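Local coordinates for ubiquitin-like-specific protease 2 (Saccharomyces cerevisiae, PDB 5LNB), which acts as a cysteine protease of the Ulp1 family that removes SUMO from modified proteins, its catalytic domain being the part resolved in the crystal, at residues D93-V98 with I183-D188; P177-L182 with T197-K202; D106-K111 with D188-Q193. All blocks are in the same frame, centred on the assembly; numbering follows the deposited sequence.

Interaction 1: residues D93-V98 with I183-D188; sequences DYYSNV and ISYALD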
loop_
_atom_site.group_PDB
_atom_site.type_symbol
_atom_site.label_atom_id
_atom_site.label_comp_id
_atom_site.label_asym_id
_atom_site.label_seq_id
_atom_site.Cartn_x
_atom_site.Cartn_y
_atom_site.Cartn_z
ATOM N N ASP A 93 3.945 -8.757 22.629
ATOM C CA ASP A 93 3.735 -7.332 22.853
ATOM C C ASP A 93 3.818 -6.577 21.532
ATOM O O ASP A 93 4.848 -5.973 21.213
ATOM C CB ASP A 93 4.769 -6.804 23.847
ATOM C CG ASP A 93 4.495 -5.373 24.288
ATOM O OD1 ASP A 93 3.720 -4.658 23.615
ATOM O OD2 ASP A 93 5.072 -4.960 25.315
ATOM N N TYR A 94 2.737 -6.614 20.752
ATOM C CA TYR A 94 2.765 -6.024 19.420
ATOM C C TYR A 94 3.236 -4.579 19.459
ATOM O O TYR A 94 4.066 -4.162 18.643
ATOM C CB TYR A 94 1.376 -6.107 18.784
ATOM C CG TYR A 94 0.936 -7.512 18.445
ATOM C CD1 TYR A 94 1.752 -8.361 17.710
ATOM C CD2 TYR A 94 -0.302 -7.996 18.871
ATOM C CE1 TYR A 94 1.346 -9.654 17.394
ATOM C CE2 TYR A 94 -0.715 -9.287 18.562
ATOM C CZ TYR A 94 0.113 -10.106 17.819
ATOM O OH TYR A 94 -0.296 -11.381 17.510
ATOM N N TYR A 95 2.715 -3.793 20.402
ATOM C CA TYR A 95 2.968 -2.362 20.358
ATOM C C TYR A 95 4.433 -2.047 20.649
ATOM O O TYR A 95 5.043 -1.223 19.959
ATOM C CB TYR A 95 2.043 -1.630 21.331
ATOM C CG TYR A 95 2.043 -0.150 21.087
ATOM C CD1 TYR A 95 1.575 0.373 19.888
ATOM C CD2 TYR A 95 2.542 0.729 22.035
ATOM C CE1 TYR A 95 1.592 1.731 19.651
ATOM C CE2 TYR A 95 2.560 2.086 21.805
ATOM C CZ TYR A 95 2.082 2.582 20.621
ATOM O OH TYR A 95 2.113 3.938 20.397
ATOM N N SER A 96 5.018 -2.701 21.658
ATOM C CA SER A 96 6.432 -2.491 21.949
ATOM C C SER A 96 7.304 -2.690 20.720
ATOM O O SER A 96 8.367 -2.071 20.611
ATOM C CB SER A 96 6.896 -3.437 23.056
ATOM O OG SER A 96 6.281 -3.099 24.283
ATOM N N ASN A 97 6.884 -3.561 19.794
ATOM C CA ASN A 97 7.707 -3.863 18.628
ATOM C C ASN A 97 7.867 -2.644 17.728
ATOM O O ASN A 97 8.935 -2.440 17.142
ATOM C CB ASN A 97 7.105 -5.029 17.838
ATOM C CG ASN A 97 7.142 -6.338 18.604
ATOM O OD1 ASN A 97 7.970 -6.520 19.491
ATOM N ND2 ASN A 97 6.245 -7.262 18.256
ATOM N N VAL A 98 6.823 -1.822 17.606
ATOM C CA VAL A 98 6.807 -0.710 16.665
ATOM C C VAL A 98 6.709 0.643 17.364
ATOM O O VAL A 98 6.447 1.651 16.704
ATOM C CB VAL A 98 5.674 -0.865 15.634
ATOM C CG1 VAL A 98 5.937 -2.050 14.727
ATOM C CG2 VAL A 98 4.320 -1.011 16.333
ATOM N N ILE A 183 -5.485 0.100 19.298
ATOM C CA ILE A 183 -5.946 0.320 20.660
ATOM C C ILE A 183 -4.812 0.862 21.516
ATOM O O ILE A 183 -4.984 1.828 22.267
ATOM C CB ILE A 183 -6.524 -0.982 21.239
ATOM C CG1 ILE A 183 -7.823 -1.337 20.515
ATOM C CG2 ILE A 183 -6.765 -0.845 22.731
ATOM C CD1 ILE A 183 -8.425 -2.658 20.958
ATOM N N SER A 184 -3.633 0.248 21.406
ATOM C CA SER A 184 -2.474 0.711 22.158
ATOM C C SER A 184 -2.040 2.089 21.686
ATOM O O SER A 184 -1.740 2.973 22.500
ATOM C CB SER A 184 -1.329 -0.289 22.016
ATOM O OG SER A 184 -1.711 -1.553 22.525
ATOM N N TYR A 185 -1.995 2.284 20.366
ATOM C CA TYR A 185 -1.653 3.588 19.815
ATOM C C TYR A 185 -2.561 4.674 20.376
ATOM O O TYR A 185 -2.092 5.728 20.815
ATOM C CB TYR A 185 -1.742 3.544 18.288
ATOM C CG TYR A 185 -1.190 4.771 17.611
ATOM C CD1 TYR A 185 -1.998 5.881 17.383
ATOM C CD2 TYR A 185 0.148 4.830 17.210
ATOM C CE1 TYR A 185 -1.497 7.015 16.765
ATOM C CE2 TYR A 185 0.659 5.961 16.576
ATOM C CZ TYR A 185 -0.169 7.054 16.365
ATOM O OH TYR A 185 0.309 8.190 15.749
ATOM N N ALA A 186 -3.873 4.428 20.359
ATOM C CA ALA A 186 -4.831 5.404 20.871
ATOM C C ALA A 186 -4.534 5.768 22.321
ATOM O O ALA A 186 -4.594 6.945 22.704
ATOM C CB ALA A 186 -6.250 4.848 20.742
ATOM N N LEU A 187 -4.240 4.766 23.150
ATOM C CA LEU A 187 -3.963 5.030 24.554
ATOM C C LEU A 187 -2.651 5.786 24.713
ATOM O O LEU A 187 -2.561 6.736 25.498
ATOM C CB LEU A 187 -3.932 3.714 25.333
ATOM C CG LEU A 187 -3.723 3.869 26.839
ATOM C CD1 LEU A 187 -4.903 4.580 27.488
ATOM C CD2 LEU A 187 -3.495 2.525 27.516
ATOM N N ASP A 188 -1.633 5.387 23.950
ATOM C CA ASP A 188 -0.312 5.985 24.062
ATOM C C ASP A 188 -0.312 7.438 23.596
ATOM O O ASP A 188 0.161 8.323 24.313
ATOM C CB ASP A 188 0.683 5.159 23.247
ATOM C CG ASP A 188 2.098 5.701 23.312
ATOM O OD1 ASP A 188 2.442 6.381 24.307
ATOM O OD2 ASP A 188 2.870 5.439 22.361
#
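Tyr95 reaches from the short helix 94-98 across to helix 183-188 and carries nearly the whole contact, meeting Ser184, Tyr185 and Asp188 in turn. At its root, Tyr95 CB lies 3.7 Å from Ser184 CB, where the two backbones come nearest each other. The ring then passes this serine: Ser184 CB sits over one face of the Tyr95 ring, 3.9 Å from the centroid, a CH-pi contact made by the methylene, while Ser184 OG turns back to a weak hydrogen bond with Glu180 O one turn earlier. Further out, Tyr95 CE1 meets the helix backbone itself, 3.7 Å from Tyr185 N, and brushes Tyr185 CB. With CG anti to the backbone N (chi1 -167°), Tyr95 stretches far enough for its hydroxyl to finish one helical turn beyond Ser184. There Tyr95 OH donates to Asp188 OD2 at 2.6 Å, a short bond to the anti lone pair of that oxygen, which lies at the ring edge and in its plane. Ring and carboxylate stand almost perpendicular, at 81°. The same OD2 takes a salt bridge from Lys99, so a phenol and an ammonium share one oxygen, an arrangement that would favour the charged carboxylate. Tyr185 CD2 lies 3.8 Å from Tyr95 OH, but the hydroxyl of Tyr185 is hydrogen-bonded to Thr105. The two helix axes, 10.3 Å apart at closest approach, cross at -65°. Within the protease catalytic domain, helix 94-98 packs on helix 82-87 through Val98, which meets Phe83 and Leu87, and on the long helix 172-190, whose Pro177 and Phe181 receive Tyr94 and Val98.

Interaction 2: residues P177-L182 with T197-K202; sequences PIKEFL and TQIKMK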
loop_
_atom_site.group_PDB
_atom_site.type_symbol
_atom_site.label_atom_id
_atom_site.label_comp_id
_atom_site.label_asym_id
_atom_site.label_seq_id
_atom_site.Cartn_x
_atom_site.Cartn_y
_atom_site.Cartn_z
ATOM N N PRO A 177 -3.780 -8.303 14.903
ATOM C CA PRO A 177 -2.679 -7.491 15.446
ATOM C C PRO A 177 -2.820 -6.017 15.125
ATOM O O PRO A 177 -2.340 -5.174 15.890
ATOM C CB PRO A 177 -1.436 -8.096 14.779
ATOM C CG PRO A 177 -1.826 -9.497 14.467
ATOM C CD PRO A 177 -3.291 -9.458 14.133
ATOM N N ILE A 178 -3.461 -5.669 14.012
ATOM C CA ILE A 178 -3.614 -4.256 13.695
ATOM C C ILE A 178 -4.674 -3.631 14.584
ATOM O O ILE A 178 -4.547 -2.472 14.997
ATOM C CB ILE A 178 -3.924 -4.057 12.199
ATOM C CG1 ILE A 178 -2.796 -4.647 11.345
ATOM C CG2 ILE A 178 -4.112 -2.569 11.896
ATOM C CD1 ILE A 178 -3.018 -4.524 9.855
ATOM N N LYS A 179 -5.731 -4.382 14.903
ATOM C CA LYS A 179 -6.699 -3.903 15.886
ATOM C C LYS A 179 -6.013 -3.574 17.207
ATOM O O LYS A 179 -6.238 -2.508 17.789
ATOM C CB LYS A 179 -7.794 -4.941 16.102
ATOM C CG LYS A 179 -8.601 -5.283 14.878
ATOM C CD LYS A 179 -9.929 -5.897 15.283
ATOM C CE LYS A 179 -10.735 -6.355 14.076
ATOM N NZ LYS A 179 -12.009 -7.037 14.527
ATOM N N GLU A 180 -5.170 -4.484 17.701
ATOM C CA GLU A 180 -4.526 -4.253 18.991
ATOM C C GLU A 180 -3.543 -3.092 18.914
ATOM O O GLU A 180 -3.430 -2.297 19.857
ATOM C CB GLU A 180 -3.834 -5.532 19.466
ATOM C CG GLU A 180 -4.802 -6.708 19.695
ATOM C CD GLU A 180 -5.749 -6.509 20.893
ATOM O OE1 GLU A 180 -5.394 -5.780 21.850
ATOM O OE2 GLU A 180 -6.856 -7.094 20.878
ATOM N N PHE A 181 -2.833 -2.974 17.790
ATOM C CA PHE A 181 -1.966 -1.823 17.569
ATOM C C PHE A 181 -2.740 -0.519 17.716
ATOM O O PHE A 181 -2.295 0.410 18.398
ATOM C CB PHE A 181 -1.331 -1.904 16.181
ATOM C CG PHE A 181 -0.706 -0.618 15.745
ATOM C CD1 PHE A 181 0.543 -0.242 16.231
ATOM C CD2 PHE A 181 -1.379 0.239 14.886
ATOM C CE1 PHE A 181 1.121 0.949 15.842
ATOM C CE2 PHE A 181 -0.807 1.434 14.492
ATOM C CZ PHE A 181 0.448 1.796 14.974
ATOM N N LEU A 182 -3.911 -0.434 17.077
ATOM C CA LEU A 182 -4.684 0.803 17.115
ATOM C C LEU A 182 -5.132 1.125 18.529
ATOM O O LEU A 182 -5.177 2.294 18.924
ATOM C CB LEU A 182 -5.898 0.700 16.196
ATOM C CG LEU A 182 -5.569 0.637 14.714
ATOM C CD1 LEU A 182 -6.833 0.340 13.903
ATOM C CD2 LEU A 182 -4.877 1.957 14.284
ATOM N N THR A 197 -14.318 -3.632 19.825
ATOM C CA THR A 197 -15.536 -3.844 19.044
ATOM C C THR A 197 -15.889 -2.641 18.178
ATOM O O THR A 197 -16.765 -2.760 17.314
ATOM C CB THR A 197 -16.722 -4.190 19.949
ATOM O OG1 THR A 197 -17.030 -3.073 20.786
ATOM C CG2 THR A 197 -16.392 -5.383 20.816
ATOM N N GLN A 198 -15.235 -1.500 18.389
ATOM C CA GLN A 198 -15.353 -0.349 17.502
ATOM C C GLN A 198 -14.536 -0.503 16.228
ATOM O O GLN A 198 -14.667 0.325 15.320
ATOM C CB GLN A 198 -14.896 0.918 18.224
ATOM C CG GLN A 198 -15.987 1.801 18.777
ATOM C CD GLN A 198 -15.410 3.085 19.375
ATOM O OE1 GLN A 198 -14.866 3.081 20.485
ATOM N NE2 GLN A 198 -15.502 4.181 18.627
ATOM N N ILE A 199 -13.697 -1.532 16.141
ATOM C CA ILE A 199 -12.777 -1.722 15.025
ATOM C C ILE A 199 -13.232 -2.943 14.238
ATOM O O ILE A 199 -13.302 -4.055 14.782
ATOM C CB ILE A 199 -11.330 -1.875 15.519
ATOM C CG1 ILE A 199 -11.000 -0.760 16.523
ATOM C CG2 ILE A 199 -10.348 -1.871 14.351
ATOM C CD1 ILE A 199 -9.637 -0.872 17.098
ATOM N N LYS A 200 -13.537 -2.738 12.961
ATOM C CA LYS A 200 -14.125 -3.770 12.118
ATOM C C LYS A 200 -13.236 -4.001 10.909
ATOM O O LYS A 200 -12.921 -3.059 10.172
ATOM C CB LYS A 200 -15.539 -3.380 11.683
ATOM C CG LYS A 200 -16.528 -3.303 12.837
ATOM C CD LYS A 200 -16.539 -4.603 13.649
ATOM C CE LYS A 200 -17.461 -4.522 14.866
ATOM N NZ LYS A 200 -17.192 -5.639 15.816
ATOM N N MET A 201 -12.820 -5.249 10.718
ATOM C CA MET A 201 -12.229 -5.644 9.452
ATOM C C MET A 201 -13.342 -5.811 8.427
ATOM O O MET A 201 -14.341 -6.486 8.696
ATOM C CB MET A 201 -11.436 -6.942 9.594
ATOM C CG MET A 201 -10.838 -7.382 8.258
ATOM S SD MET A 201 -10.258 -9.087 8.180
ATOM C CE MET A 201 -11.791 -10.006 8.363
ATOM N N LYS A 202 -13.189 -5.177 7.265
ATOM C CA LYS A 202 -14.139 -5.314 6.170
ATOM C C LYS A 202 -13.409 -5.944 4.993
ATOM O O LYS A 202 -12.435 -5.375 4.491
ATOM C CB LYS A 202 -14.743 -3.962 5.784
ATOM C CG LYS A 202 -15.413 -3.211 6.941
ATOM C CD LYS A 202 -16.812 -3.731 7.248
ATOM C CE LYS A 202 -17.451 -2.938 8.377
ATOM N NZ LYS A 202 -18.803 -3.452 8.784
HETATM O O HOH W 1 -13.968 -7.393 12.554
HETATM O O HOH W 2 -14.253 -6.213 16.499
#
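Helix 177-182 runs roughly antiparallel to strand 199-202, at 150° with the axes 9.5 Å apart at their closest, and Lys179 and Ile199 face each other where the backbones come nearest. The pair belongs to a beta-alpha-beta crossover, strand 159-164, helix 172-190, strand 199-203, in which the helix lies against the mixed sheet and the returning strand forms one of its margins, parallel to strand 159-164. Ile199 fills the gap between helix and strand with both its branches. Its CG2 rests 3.9 Å from Lys179 CG, and its CD1 reaches Leu182 CB at 4.2 Å. Leu182 also leans on Ile128 of strand 122-129, and Ile199 on Ile161, so this patch continues into the hydrophobic layer beneath the helix.

Beyond its CG, the Lys179 chain is extended (chi2 -159°), running past Ile199 in the opposite sense to that side chain and carrying the ammonium to the strand backbone. Lys179 NZ gives Ile199 O a weak hydrogen bond of 3.3 Å. Two waters add to this link. One accepts from both Lys179 NZ, at 2.8 Å, and Met201 N, linking lysine and strand amide. The second accepts from Lys179 NZ and Lys200 NZ, whose nitrogens stand 5.5 Å apart, and donates its own proton to Ile199 O at 2.9 Å.

Interaction 3: residues D106-K111 with D188-Q193; sequences DLFSKK and DKYSIQ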
loop_
_atom_site.group_PDB
_atom_site.type_symbol
_atom_site.label_atom_id
_atom_site.label_comp_id
_atom_site.label_asym_id
_atom_site.label_seq_id
_atom_site.Cartn_x
_atom_site.Cartn_y
_atom_site.Cartn_z
ATOM N N ASP A 106 1.047 10.706 13.860
ATOM C CA ASP A 106 -0.249 11.191 14.296
ATOM C C ASP A 106 -1.311 10.491 13.452
ATOM O O ASP A 106 -2.043 11.111 12.687
ATOM C CB ASP A 106 -0.308 12.713 14.174
ATOM C CG ASP A 106 -1.601 13.296 14.701
ATOM O OD1 ASP A 106 -2.336 12.585 15.421
ATOM O OD2 ASP A 106 -1.876 14.477 14.396
ATOM N N LEU A 107 -1.405 9.166 13.603
ATOM C CA LEU A 107 -2.203 8.363 12.671
ATOM C C LEU A 107 -3.689 8.697 12.729
ATOM O O LEU A 107 -4.382 8.601 11.708
ATOM C CB LEU A 107 -1.999 6.870 12.940
ATOM C CG LEU A 107 -0.568 6.369 12.719
ATOM C CD1 LEU A 107 -0.447 4.868 12.987
ATOM C CD2 LEU A 107 -0.116 6.723 11.297
ATOM N N PHE A 108 -4.205 9.073 13.899
ATOM C CA PHE A 108 -5.637 9.315 14.016
ATOM C C PHE A 108 -6.064 10.651 13.417
ATOM O O PHE A 108 -7.259 10.954 13.422
ATOM C CB PHE A 108 -6.078 9.219 15.484
ATOM C CG PHE A 108 -6.160 7.798 16.009
ATOM C CD1 PHE A 108 -5.193 6.859 15.681
ATOM C CD2 PHE A 108 -7.207 7.408 16.832
ATOM C CE1 PHE A 108 -5.262 5.566 16.167
ATOM C CE2 PHE A 108 -7.282 6.113 17.316
ATOM C CZ PHE A 108 -6.310 5.194 16.984
ATOM N N SER A 109 -5.140 11.454 12.892
ATOM C CA SER A 109 -5.547 12.591 12.073
ATOM C C SER A 109 -5.631 12.231 10.591
ATOM O O SER A 109 -5.984 13.084 9.771
ATOM C CB SER A 109 -4.592 13.771 12.271
ATOM O OG SER A 109 -3.320 13.490 11.718
ATOM N N LYS A 110 -5.347 10.987 10.233
ATOM C CA LYS A 110 -5.377 10.564 8.842
ATOM C C LYS A 110 -6.747 10.010 8.456
ATOM O O LYS A 110 -7.383 9.280 9.222
ATOM C CB LYS A 110 -4.295 9.509 8.597
ATOM C CG LYS A 110 -2.917 9.911 9.113
ATOM C CD LYS A 110 -2.394 11.110 8.347
ATOM C CE LYS A 110 -1.305 11.833 9.117
ATOM N NZ LYS A 110 -0.854 12.992 8.311
ATOM N N LYS A 111 -7.197 10.367 7.255
ATOM C CA LYS A 111 -8.342 9.690 6.654
ATOM C C LYS A 111 -8.001 8.281 6.162
ATOM O O LYS A 111 -8.866 7.403 6.176
ATOM C CB LYS A 111 -8.881 10.511 5.484
ATOM C CG LYS A 111 -9.653 11.742 5.878
ATOM C CD LYS A 111 -10.297 12.374 4.646
ATOM C CE LYS A 111 -11.384 13.347 5.057
ATOM N NZ LYS A 111 -12.391 12.684 5.939
ATOM N N ASP A 188 -1.633 5.387 23.950
ATOM C CA ASP A 188 -0.312 5.985 24.062
ATOM C C ASP A 188 -0.312 7.438 23.596
ATOM O O ASP A 188 0.161 8.323 24.313
ATOM C CB ASP A 188 0.683 5.159 23.247
ATOM C CG ASP A 188 2.098 5.701 23.312
ATOM O OD1 ASP A 188 2.442 6.381 24.307
ATOM O OD2 ASP A 188 2.870 5.439 22.361
ATOM N N LYS A 189 -0.816 7.707 22.390
ATOM C CA LYS A 189 -0.646 9.051 21.845
ATOM C C LYS A 189 -1.718 10.015 22.326
ATOM O O LYS A 189 -1.435 11.205 22.479
ATOM C CB LYS A 189 -0.650 9.043 20.311
ATOM C CG LYS A 189 0.405 8.162 19.668
ATOM C CD LYS A 189 1.779 8.484 20.177
ATOM C CE LYS A 189 2.832 7.661 19.451
ATOM N NZ LYS A 189 4.172 7.824 20.102
ATOM N N TYR A 190 -2.946 9.538 22.543
ATOM C CA TYR A 190 -4.055 10.422 22.858
ATOM C C TYR A 190 -4.739 10.113 24.178
ATOM O O TYR A 190 -5.711 10.788 24.512
ATOM C CB TYR A 190 -5.111 10.389 21.747
ATOM C CG TYR A 190 -4.564 10.394 20.347
ATOM C CD1 TYR A 190 -4.048 11.565 19.777
ATOM C CD2 TYR A 190 -4.574 9.227 19.576
ATOM C CE1 TYR A 190 -3.557 11.569 18.470
ATOM C CE2 TYR A 190 -4.075 9.219 18.277
ATOM C CZ TYR A 190 -3.568 10.387 17.732
ATOM O OH TYR A 190 -3.084 10.368 16.442
ATOM N N SER A 191 -4.278 9.123 24.938
ATOM C CA SER A 191 -4.915 8.765 26.203
ATOM C C SER A 191 -6.382 8.388 26.010
ATOM O O SER A 191 -7.219 8.626 26.883
ATOM C CB SER A 191 -4.787 9.900 27.225
ATOM O OG SER A 191 -3.439 10.051 27.612
ATOM N N ILE A 192 -6.701 7.819 24.856
ATOM C CA ILE A 192 -8.057 7.420 24.506
ATOM C C ILE A 192 -8.199 5.925 24.751
ATOM O O ILE A 192 -7.340 5.132 24.346
ATOM C CB ILE A 192 -8.373 7.770 23.040
ATOM C CG1 ILE A 192 -8.813 9.233 22.919
ATOM C CG2 ILE A 192 -9.410 6.823 22.464
ATOM C CD1 ILE A 192 -8.972 9.686 21.467
ATOM N N GLN A 193 -9.278 5.539 25.418
ATOM C CA GLN A 193 -9.626 4.135 25.591
ATOM C C GLN A 193 -10.474 3.714 24.395
ATOM O O GLN A 193 -11.620 4.149 24.244
ATOM C CB GLN A 193 -10.352 3.918 26.917
ATOM C CG GLN A 193 -9.437 3.978 28.129
ATOM C CD GLN A 193 -10.201 3.856 29.435
ATOM O OE1 GLN A 193 -10.876 4.796 29.862
ATOM N NE2 GLN A 193 -10.108 2.693 30.071
#
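The hydroxyl of Tyr190, on the last turn of helix 172-190, is both donor and acceptor to the turn at residues 106-109. Tyr190 OH gives its proton to Asp106 OD1 at 2.6 Å, meeting that oxygen nearly along its C-O axis. In return Tyr190 OH accepts from Phe108 N at 3.1 Å. The carboxylate oxygen lies at the edge of the tyrosine ring, in its plane, although the carboxylate itself is turned 50° from the ring. Asp106 CG is anti to the backbone N (chi1 -176°), which brings its acid group round to the phenol even though the bond to CB does not aim there. The backbone oxygen, Asp106 O, is satisfied separately, by two donors from one residue: Ser109 N at 3.1 Å and Ser109 OG at 2.9 Å, the latter in the carbonyl plane. The neighbouring amide, Leu107 N, is bonded to Tyr185 OH, so two tyrosines of the same helix each receive an amide of the 3-10 turn 107-109. This turn lies in the connection leading into strand 112-119 of the central sheet of the Ulp1-type protease domain, and the bonds fasten it to the C-terminal end of the crossover helix. Apolar contacts accompany them. Phe108 CG lies 3.4 Å from Tyr190 CE2, and the rings meet obliquely, with centroids 5.1 Å apart and planes at 46°. Lys189 CB covers the centre of one face of the Tyr190 ring. The helix ends at Tyr190; Ser191, with positive phi, leaves it, Ile192 N bonds back to Ala186, and Leu135 of helix 131-136 touches Phe108, Tyr190 and Ile192.

In the fold
Of the parts involved, the chain reaches helix 94-98 first, then the turn at 106-111, before building strands 112-119, 122-129 and 159-164 and reaching helix 172-190, which serves all three contacts. Interaction 2 closes the shortest loop, from 177-182 through the helix end to strand 199-203; interactions 1 and 3 close much longer ones, spanning most of the central sheet. The segments alternate along the chain, so every pair of contacts crosses and none nests. Asp188 is shared by the segments of interactions 1 and 3 but makes contact only in the former, while Phe181 touches residues of both their first segments. Together the three contacts tie helix 172-190 to the sheet margin, the short helix and the 3-10 turn.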